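Chitinase (Paenibacillus sp. FPU-7, PDB 5GZT) probably catalyses the random endo-hydrolysis of the beta-1,4 linkages between N-acetylglucosamine units in chitin and chitodextrins. Local coordinates at residues D394-Y399 and E438-Q443; E869-L874 and K912-A917. All blocks are in the same frame, centred on the assembly; numbering follows the deposited sequence.

Interaction 1 (D394-Y399 and E438-Q443)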
ATOM      1  N   ASP B 394      15.583   4.716  17.019  1.00 43.02           N
ATOM      2  CA  ASP B 394      16.630   3.645  17.054  1.00 43.22           C
ATOM      3  C   ASP B 394      16.225   2.383  16.288  1.00 41.15           C
ATOM      4  O   ASP B 394      17.054   1.805  15.500  1.00 39.13           O
ATOM      5  CB  ASP B 394      16.978   3.262  18.509  1.00 46.71           C
ATOM      6  CG  ASP B 394      17.748   4.385  19.251  1.00 51.11           C
ATOM      7  OD1 ASP B 394      18.502   5.107  18.566  1.00 43.84           O
ATOM      8  OD2 ASP B 394      17.540   4.582  20.474  1.00 55.17           O
ATOM      9  N   PHE B 395      14.967   1.964  16.544  1.00 39.37           N
ATOM     10  CA  PHE B 395      14.417   0.772  15.861  1.00 34.30           C
ATOM     11  C   PHE B 395      14.465   0.966  14.377  1.00 31.03           C
ATOM     12  O   PHE B 395      15.094   0.119  13.635  1.00 36.16           O
ATOM     13  CB  PHE B 395      13.002   0.492  16.338  1.00 41.70           C
ATOM     14  CG  PHE B 395      12.544  -0.912  16.047  1.00 41.12           C
ATOM     15  CD1 PHE B 395      12.197  -1.288  14.744  1.00 39.00           C
ATOM     16  CD2 PHE B 395      12.479  -1.859  17.064  1.00 39.21           C
ATOM     17  CE1 PHE B 395      11.791  -2.593  14.471  1.00 36.64           C
ATOM     18  CE2 PHE B 395      12.030  -3.139  16.790  1.00 37.03           C
ATOM     19  CZ  PHE B 395      11.730  -3.510  15.491  1.00 35.09           C
ATOM     20  N   MET B 396      13.896   2.118  13.946  1.00 34.35           N
ATOM     21  CA  MET B 396      13.825   2.493  12.527  1.00 34.75           C
ATOM     22  C   MET B 396      15.188   2.448  11.881  1.00 38.12           C
ATOM     23  O   MET B 396      15.397   1.818  10.803  1.00 39.13           O
ATOM     24  CB  MET B 396      13.175   3.878  12.362  1.00 34.34           C
ATOM     25  CG  MET B 396      12.841   4.272  10.928  1.00 37.04           C
ATOM     26  SD  MET B 396      12.349   5.995  10.698  1.00 44.08           S
ATOM     27  CE  MET B 396      13.999   6.620  10.400  1.00 47.59           C
ATOM     28  N   ASN B 397      16.134   3.123  12.550  1.00 41.11           N
ATOM     29  CA  ASN B 397      17.541   3.158  12.088  1.00 40.47           C
ATOM     30  C   ASN B 397      18.242   1.851  12.176  1.00 36.65           C
ATOM     31  O   ASN B 397      18.993   1.494  11.224  1.00 36.99           O
ATOM     32  CB  ASN B 397      18.341   4.209  12.866  1.00 41.48           C
ATOM     33  CG  ASN B 397      17.827   5.576  12.590  1.00 42.42           C
ATOM     34  OD1 ASN B 397      17.568   6.389  13.501  1.00 48.07           O
ATOM     35  ND2 ASN B 397      17.601   5.829  11.317  1.00 37.73           N
ATOM     36  N   LYS B 398      18.022   1.117  13.284  1.00 40.89           N
ATOM     37  CA  LYS B 398      18.687  -0.203  13.441  1.00 37.72           C
ATOM     38  C   LYS B 398      18.381  -1.114  12.281  1.00 40.07           C
ATOM     39  O   LYS B 398      19.288  -1.711  11.709  1.00 40.20           O
ATOM     40  CB  LYS B 398      18.298  -0.866  14.747  1.00 41.21           C
ATOM     41  CG  LYS B 398      18.760  -2.331  14.943  1.00 41.78           C
ATOM     42  CD  LYS B 398      18.672  -2.701  16.429  1.00 44.97           C
ATOM     43  CE  LYS B 398      18.947  -4.163  16.746  1.00 52.70           C
ATOM     44  NZ  LYS B 398      20.329  -4.593  16.429  1.00 60.56           N
ATOM     45  N   TYR B 399      17.109  -1.180  11.860  1.00 46.14           N
ATOM     46  CA  TYR B 399      16.744  -2.083  10.736  1.00 42.80           C
ATOM     47  C   TYR B 399      16.654  -1.446   9.361  1.00 41.72           C
ATOM     48  O   TYR B 399      16.273  -2.125   8.393  1.00 46.56           O
ATOM     49  CB  TYR B 399      15.468  -2.835  11.099  1.00 43.57           C
ATOM     50  CG  TYR B 399      15.616  -3.595  12.415  1.00 38.88           C
ATOM     51  CD1 TYR B 399      16.388  -4.742  12.479  1.00 40.59           C
ATOM     52  CD2 TYR B 399      15.002  -3.158  13.556  1.00 37.86           C
ATOM     53  CE1 TYR B 399      16.509  -5.453  13.656  1.00 40.41           C
ATOM     54  CE2 TYR B 399      15.131  -3.825  14.746  1.00 39.10           C
ATOM     55  CZ  TYR B 399      15.872  -4.994  14.780  1.00 38.46           C
ATOM     56  OH  TYR B 399      16.021  -5.664  15.960  1.00 43.36           O
ATOM     57  N   GLU B 438       8.993  15.866  14.726  1.00 45.28           N
ATOM     58  CA  GLU B 438      10.194  16.745  14.989  1.00 45.65           C
ATOM     59  C   GLU B 438      11.486  15.954  14.840  1.00 49.66           C
ATOM     60  O   GLU B 438      12.364  16.297  13.984  1.00 49.23           O
ATOM     61  CB  GLU B 438      10.081  17.371  16.356  1.00 45.30           C
ATOM     62  CG  GLU B 438       8.992  18.419  16.343  1.00 49.92           C
ATOM     63  CD  GLU B 438       8.548  18.894  17.712  1.00 55.05           C
ATOM     64  OE1 GLU B 438       8.990  18.368  18.756  1.00 54.42           O
ATOM     65  OE2 GLU B 438       7.698  19.805  17.718  1.00 57.04           O
ATOM     66  N   LYS B 439      11.574  14.835  15.568  1.00 44.18           N
ATOM     67  CA  LYS B 439      12.808  14.081  15.555  1.00 40.41           C
ATOM     68  C   LYS B 439      13.154  13.525  14.184  1.00 43.36           C
ATOM     69  O   LYS B 439      14.360  13.365  13.832  1.00 41.14           O
ATOM     70  CB  LYS B 439      12.750  12.973  16.585  1.00 47.86           C
ATOM     71  CG  LYS B 439      12.522  13.471  18.011  1.00 47.41           C
ATOM     72  CD  LYS B 439      13.079  12.463  18.984  1.00 54.69           C
ATOM     73  CE  LYS B 439      12.915  12.919  20.420  1.00 60.60           C
ATOM     74  NZ  LYS B 439      14.057  13.781  20.833  1.00 64.49           N
ATOM     75  N   LEU B 440      12.118  13.188  13.395  1.00 41.58           N
ATOM     76  CA  LEU B 440      12.364  12.527  12.114  1.00 41.27           C
ATOM     77  C   LEU B 440      12.842  13.599  11.174  1.00 36.66           C
ATOM     78  O   LEU B 440      13.773  13.379  10.419  1.00 38.91           O
ATOM     79  CB  LEU B 440      11.131  11.768  11.548  1.00 40.43           C
ATOM     80  CG  LEU B 440      10.730  10.450  12.262  1.00 37.51           C
ATOM     81  CD1 LEU B 440       9.285  10.052  11.947  1.00 39.43           C
ATOM     82  CD2 LEU B 440      11.681   9.362  11.847  1.00 36.37           C
ATOM     83  N   ASP B 441      12.212  14.757  11.236  1.00 40.89           N
ATOM     84  CA  ASP B 441      12.685  15.921  10.436  1.00 48.61           C
ATOM     85  C   ASP B 441      14.131  16.306  10.763  1.00 50.21           C
ATOM     86  O   ASP B 441      14.945  16.512   9.839  1.00 55.25           O
ATOM     87  CB  ASP B 441      11.760  17.127  10.651  1.00 48.64           C
ATOM     88  CG  ASP B 441      10.398  16.938   9.995  1.00 52.88           C
ATOM     89  OD1 ASP B 441      10.290  16.139   9.021  1.00 55.51           O
ATOM     90  OD2 ASP B 441       9.442  17.596  10.436  1.00 48.71           O
ATOM     91  N   ALA B 442      14.439  16.338  12.066  1.00 50.01           N
ATOM     92  CA  ALA B 442      15.791  16.654  12.559  1.00 51.11           C
ATOM     93  C   ALA B 442      16.747  15.724  11.868  1.00 56.94           C
ATOM     94  O   ALA B 442      17.664  16.152  11.166  1.00 57.84           O
ATOM     95  CB  ALA B 442      15.859  16.469  14.071  1.00 48.20           C
ATOM     96  N   GLN B 443      16.467  14.433  11.961  1.00 51.04           N
ATOM     97  CA  GLN B 443      17.378  13.466  11.403  1.00 45.09           C
ATOM     98  C   GLN B 443      17.576  13.566   9.890  1.00 46.69           C
ATOM     99  O   GLN B 443      18.634  13.220   9.343  1.00 50.15           O
ATOM    100  CB  GLN B 443      16.898  12.067  11.792  1.00 46.50           C
ATOM    101  CG  GLN B 443      17.755  10.960  11.201  1.00 48.06           C
ATOM    102  CD  GLN B 443      17.464   9.609  11.789  1.00 44.42           C
ATOM    103  OE1 GLN B 443      17.000   9.480  12.909  1.00 44.40           O
ATOM    104  NE2 GLN B 443      17.701   8.599  10.998  1.00 46.48           N
TER
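Met-396 and Leu-440 make the apolar part of this contact. The thioether sulfur SD of Met-396 lies 3.6 Å from CD2 of Leu-440, and the terminal methyl CE of Met-396 is 3.9 Å from the same CD2, so one leucine branch does the touching and meets the outer two atoms of the methionine. Met-396 reaches across because CG stands anti to the backbone N (chi1 -170°) and the next torsion is also extended; the turn at chi3 then swings CE toward Gln-443. Beside this pair the amides of Asn-397 and Gln-443 approach from opposite directions. Asn-397 CG and Gln-443 CD are 4.1 Å apart, and the amide planes are inclined by 35°.

The backbones stand well apart, and side chains bridge the gap. The two helical segments stay 12.6 Å apart at their closest axial approach and run at 39° to one another, with the nearest CA atoms, those of Met-396 and Leu-440, still 10.1 Å apart. Gln-443 spans its share of this distance with an extended chain. In the next shell, Leu-393 packs on both Leu-440 and Gln-443, while Tyr-451 lies against Met-396 and Leu-440. One turn before Gln-443, Lys-439 forms a salt bridge with Glu-386, adding a charged tie between the same helices.

These are consecutive outer helices of the family 18 TIM barrel: helix 382-398 connects the parallel strands 362-368 and 403-407, and helix 425-447 connects 403-407 to 452-457. The contact joins them near the C-terminal end of the first helix, where Leu-401, ahead of strand 403-407, also touches Met-396.

Interaction 2 (E869-L874 and K912-A917)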
ATOM      1  N   GLU B 869      10.082 -18.676 -54.088  1.00 26.41           N
ATOM      2  CA  GLU B 869      10.857 -19.642 -54.824  1.00 28.18           C
ATOM      3  C   GLU B 869      11.682 -20.466 -53.871  1.00 21.26           C
ATOM      4  O   GLU B 869      11.807 -21.628 -54.062  1.00 19.20           O
ATOM      5  CB  GLU B 869      11.813 -18.950 -55.850  1.00 32.53           C
ATOM      6  CG  GLU B 869      11.079 -18.380 -57.045  1.00 41.11           C
ATOM      7  CD  GLU B 869      10.513 -16.945 -56.851  1.00 49.30           C
ATOM      8  OE1 GLU B 869      10.579 -16.319 -55.749  1.00 41.13           O
ATOM      9  OE2 GLU B 869       9.989 -16.435 -57.868  1.00 61.64           O
ATOM     10  N   THR B 870      12.277 -19.853 -52.876  1.00 19.58           N
ATOM     11  CA  THR B 870      13.135 -20.643 -51.946  1.00 19.30           C
ATOM     12  C   THR B 870      12.279 -21.553 -51.059  1.00 19.44           C
ATOM     13  O   THR B 870      12.680 -22.686 -50.722  1.00 18.70           O
ATOM     14  CB  THR B 870      14.011 -19.748 -51.105  1.00 20.10           C
ATOM     15  OG1 THR B 870      13.227 -18.757 -50.459  1.00 20.98           O
ATOM     16  CG2 THR B 870      15.027 -19.009 -52.006  1.00 22.93           C
ATOM     17  N   ARG B 871      11.095 -21.076 -50.701  1.00 18.39           N
ATOM     18  CA  ARG B 871      10.156 -21.860 -49.844  1.00 17.64           C
ATOM     19  C   ARG B 871       9.725 -23.122 -50.595  1.00 20.47           C
ATOM     20  O   ARG B 871       9.791 -24.228 -50.077  1.00 18.01           O
ATOM     21  CB  ARG B 871       8.923 -20.980 -49.469  1.00 18.46           C
ATOM     22  CG  ARG B 871       9.342 -19.852 -48.584  1.00 19.81           C
ATOM     23  CD  ARG B 871       8.255 -19.128 -47.888  1.00 24.90           C
ATOM     24  NE  ARG B 871       7.481 -18.261 -48.742  1.00 23.03           N
ATOM     25  CZ  ARG B 871       7.610 -16.935 -48.893  1.00 21.82           C
ATOM     26  NH1 ARG B 871       8.514 -16.261 -48.306  1.00 24.31           N
ATOM     27  NH2 ARG B 871       6.739 -16.277 -49.666  1.00 24.72           N
ATOM     28  N   GLU B 872       9.356 -22.920 -51.852  1.00 20.24           N
ATOM     29  CA  GLU B 872       9.028 -23.955 -52.779  1.00 23.44           C
ATOM     30  C   GLU B 872      10.129 -25.006 -52.895  1.00 21.82           C
ATOM     31  O   GLU B 872       9.885 -26.225 -52.741  1.00 19.35           O
ATOM     32  CB  GLU B 872       8.676 -23.305 -54.147  1.00 26.99           C
ATOM     33  CG  GLU B 872       8.428 -24.283 -55.288  1.00 32.40           C
ATOM     34  CD  GLU B 872       7.031 -24.858 -55.223  1.00 37.71           C
ATOM     35  OE1 GLU B 872       6.185 -24.235 -54.489  1.00 37.55           O
ATOM     36  OE2 GLU B 872       6.813 -25.898 -55.919  1.00 42.22           O
ATOM     37  N   GLU B 873      11.343 -24.542 -53.121  1.00 21.13           N
ATOM     38  CA  GLU B 873      12.432 -25.463 -53.252  1.00 20.85           C
ATOM     39  C   GLU B 873      12.714 -26.266 -51.947  1.00 17.27           C
ATOM     40  O   GLU B 873      12.909 -27.501 -51.975  1.00 17.05           O
ATOM     41  CB  GLU B 873      13.687 -24.668 -53.641  1.00 23.66           C
ATOM     42  CG  GLU B 873      14.832 -25.574 -53.913  1.00 27.62           C
ATOM     43  CD  GLU B 873      16.095 -24.819 -54.328  1.00 29.70           C
ATOM     44  OE1 GLU B 873      16.219 -23.568 -54.088  1.00 26.38           O
ATOM     45  OE2 GLU B 873      16.939 -25.561 -54.901  1.00 31.64           O
ATOM     46  N   LEU B 874      12.705 -25.591 -50.816  1.00 15.56           N
ATOM     47  CA  LEU B 874      12.939 -26.271 -49.543  1.00 15.92           C
ATOM     48  C   LEU B 874      11.779 -27.272 -49.296  1.00 17.50           C
ATOM     49  O   LEU B 874      12.002 -28.436 -48.945  1.00 17.49           O
ATOM     50  CB  LEU B 874      13.097 -25.278 -48.351  1.00 16.03           C
ATOM     51  CG  LEU B 874      13.414 -26.055 -47.042  1.00 16.64           C
ATOM     52  CD1 LEU B 874      14.848 -26.469 -47.057  1.00 19.19           C
ATOM     53  CD2 LEU B 874      13.128 -25.276 -45.762  1.00 17.75           C
ATOM     54  N   LYS B 912       9.980 -13.433 -39.187  1.00 21.29           N
ATOM     55  CA  LYS B 912       8.709 -13.528 -38.481  1.00 19.79           C
ATOM     56  C   LYS B 912       7.535 -13.834 -39.412  1.00 20.53           C
ATOM     57  O   LYS B 912       6.795 -14.802 -39.186  1.00 21.41           O
ATOM     58  CB  LYS B 912       8.461 -12.262 -37.706  1.00 22.06           C
ATOM     59  CG  LYS B 912       7.109 -12.191 -37.021  1.00 23.89           C
ATOM     60  CD  LYS B 912       7.129 -11.063 -35.965  1.00 23.92           C
ATOM     61  CE  LYS B 912       5.817 -11.162 -35.219  1.00 27.53           C
ATOM     62  NZ  LYS B 912       5.711 -10.273 -34.024  1.00 31.32           N
ATOM     63  N   GLN B 913       7.379 -13.058 -40.468  1.00 17.57           N
ATOM     64  CA  GLN B 913       6.345 -13.290 -41.440  1.00 19.96           C
ATOM     65  C   GLN B 913       6.641 -14.450 -42.421  1.00 19.10           C
ATOM     66  O   GLN B 913       5.691 -15.195 -42.902  1.00 18.94           O
ATOM     67  CB  GLN B 913       6.021 -12.019 -42.234  1.00 23.30           C
ATOM     68  CG  GLN B 913       5.581 -10.845 -41.356  1.00 30.43           C
ATOM     69  CD  GLN B 913       6.745 -10.118 -40.582  1.00 36.95           C
ATOM     70  OE1 GLN B 913       7.979 -10.218 -40.916  1.00 34.89           O
ATOM     71  NE2 GLN B 913       6.355  -9.423 -39.487  1.00 39.27           N
ATOM     72  N   ASN B 914       7.905 -14.600 -42.742  1.00 18.57           N
ATOM     73  CA  ASN B 914       8.310 -15.624 -43.676  1.00 19.11           C
ATOM     74  C   ASN B 914       8.157 -17.058 -43.067  1.00 18.28           C
ATOM     75  O   ASN B 914       7.979 -18.004 -43.817  1.00 17.80           O
ATOM     76  CB  ASN B 914       9.733 -15.420 -44.077  1.00 18.56           C
ATOM     77  CG  ASN B 914       9.953 -14.150 -44.933  1.00 21.51           C
ATOM     78  OD1 ASN B 914       9.037 -13.574 -45.456  1.00 24.46           O
ATOM     79  ND2 ASN B 914      11.193 -13.764 -45.078  1.00 21.90           N
ATOM     80  N   PHE B 915       8.343 -17.196 -41.758  1.00 17.52           N
ATOM     81  CA  PHE B 915       8.085 -18.458 -41.079  1.00 18.38           C
ATOM     82  C   PHE B 915       6.642 -18.879 -41.266  1.00 16.85           C
ATOM     83  O   PHE B 915       6.360 -20.041 -41.595  1.00 15.16           O
ATOM     84  CB  PHE B 915       8.482 -18.359 -39.617  1.00 18.17           C
ATOM     85  CG  PHE B 915       8.449 -19.678 -38.850  1.00 19.50           C
ATOM     86  CD1 PHE B 915       8.840 -20.871 -39.424  1.00 18.90           C
ATOM     87  CD2 PHE B 915       8.036 -19.704 -37.509  1.00 18.59           C
ATOM     88  CE1 PHE B 915       8.855 -22.034 -38.696  1.00 19.08           C
ATOM     89  CE2 PHE B 915       8.010 -20.878 -36.807  1.00 19.00           C
ATOM     90  CZ  PHE B 915       8.437 -22.050 -37.396  1.00 20.69           C
ATOM     91  N   THR B 916       5.742 -17.918 -41.161  1.00 16.23           N
ATOM     92  CA  THR B 916       4.313 -18.160 -41.360  1.00 15.00           C
ATOM     93  C   THR B 916       4.119 -18.620 -42.825  1.00 16.93           C
ATOM     94  O   THR B 916       3.356 -19.581 -43.121  1.00 14.77           O
ATOM     95  CB  THR B 916       3.546 -16.875 -41.068  1.00 15.68           C
ATOM     96  OG1 THR B 916       3.792 -16.525 -39.699  1.00 16.31           O
ATOM     97  CG2 THR B 916       2.038 -17.036 -41.397  1.00 20.58           C
ATOM     98  N   ALA B 917       4.767 -17.941 -43.773  1.00 15.00           N
ATOM     99  CA  ALA B 917       4.581 -18.321 -45.210  1.00 14.51           C
ATOM    100  C   ALA B 917       5.207 -19.666 -45.496  1.00 13.55           C
ATOM    101  O   ALA B 917       4.648 -20.463 -46.280  1.00 17.03           O
ATOM    102  CB  ALA B 917       5.139 -17.194 -46.160  1.00 15.27           C
TER
HETATM  103  O   HOH W   1       8.688 -13.368 -48.116  1.00 45.47           O
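Van der Waals packing between Arg-871 and Ala-917 supplies the direct part of the contact. The methyl CB of Ala-917 sits over the centre of one guanidinium face, 3.6 Å from Arg-871 NE and 3.7 Å from Arg-871 CZ. Arg-871 CD adds a touch on the backbone, 3.9 Å from Ala-917 C. A bend at chi3 (-74°) turns the guanidinium of Arg-871 so that it lies across the methyl.

The polar part runs through water. Arg-871 NH1 donates to a water 2.9 Å away that lies in the guanidinium plane, at its edge, and this water in turn donates to Asn-914 OD1 at 2.7 Å. Directly, NH1 of Arg-871 and OD1 of Asn-914 are 4.0 Å apart, and the guanidinium and amide planes are inclined by 39°. NH1 also hydrogen-bonds to the carbonyl oxygen of Ala-865, so its two partners probably restrict rotation of the group.

In the second family 18 TIM barrel, outer helix 868-884, between strands 848-854 and 889-893, meets outer helix 911-933, which leads to strand 938-943, near both N-terminal ends; Arg-871 extends the packing along the latter onto Leu-918 and Leu-921.

Interactions 1 and 2 join corresponding elements of the two family 18 barrels: in each, the helix after the third barrel strand meets the helix after the fourth. Their levels differ. Interaction 1 uses the later parts of its helices, whereas interaction 2 uses the beginnings, on the side where the barrel strands end. Chemistry follows place: buried Met-396 and Leu-440 give the partly buried interaction 1 an apolar pair with two amides beside it, while the surface contact 869-874 with 912-917 relies on an arginine face, one methyl and a bridging water. Their centres lie 67 Å apart, with about 44 Å between nearest atoms, so neither touches the other.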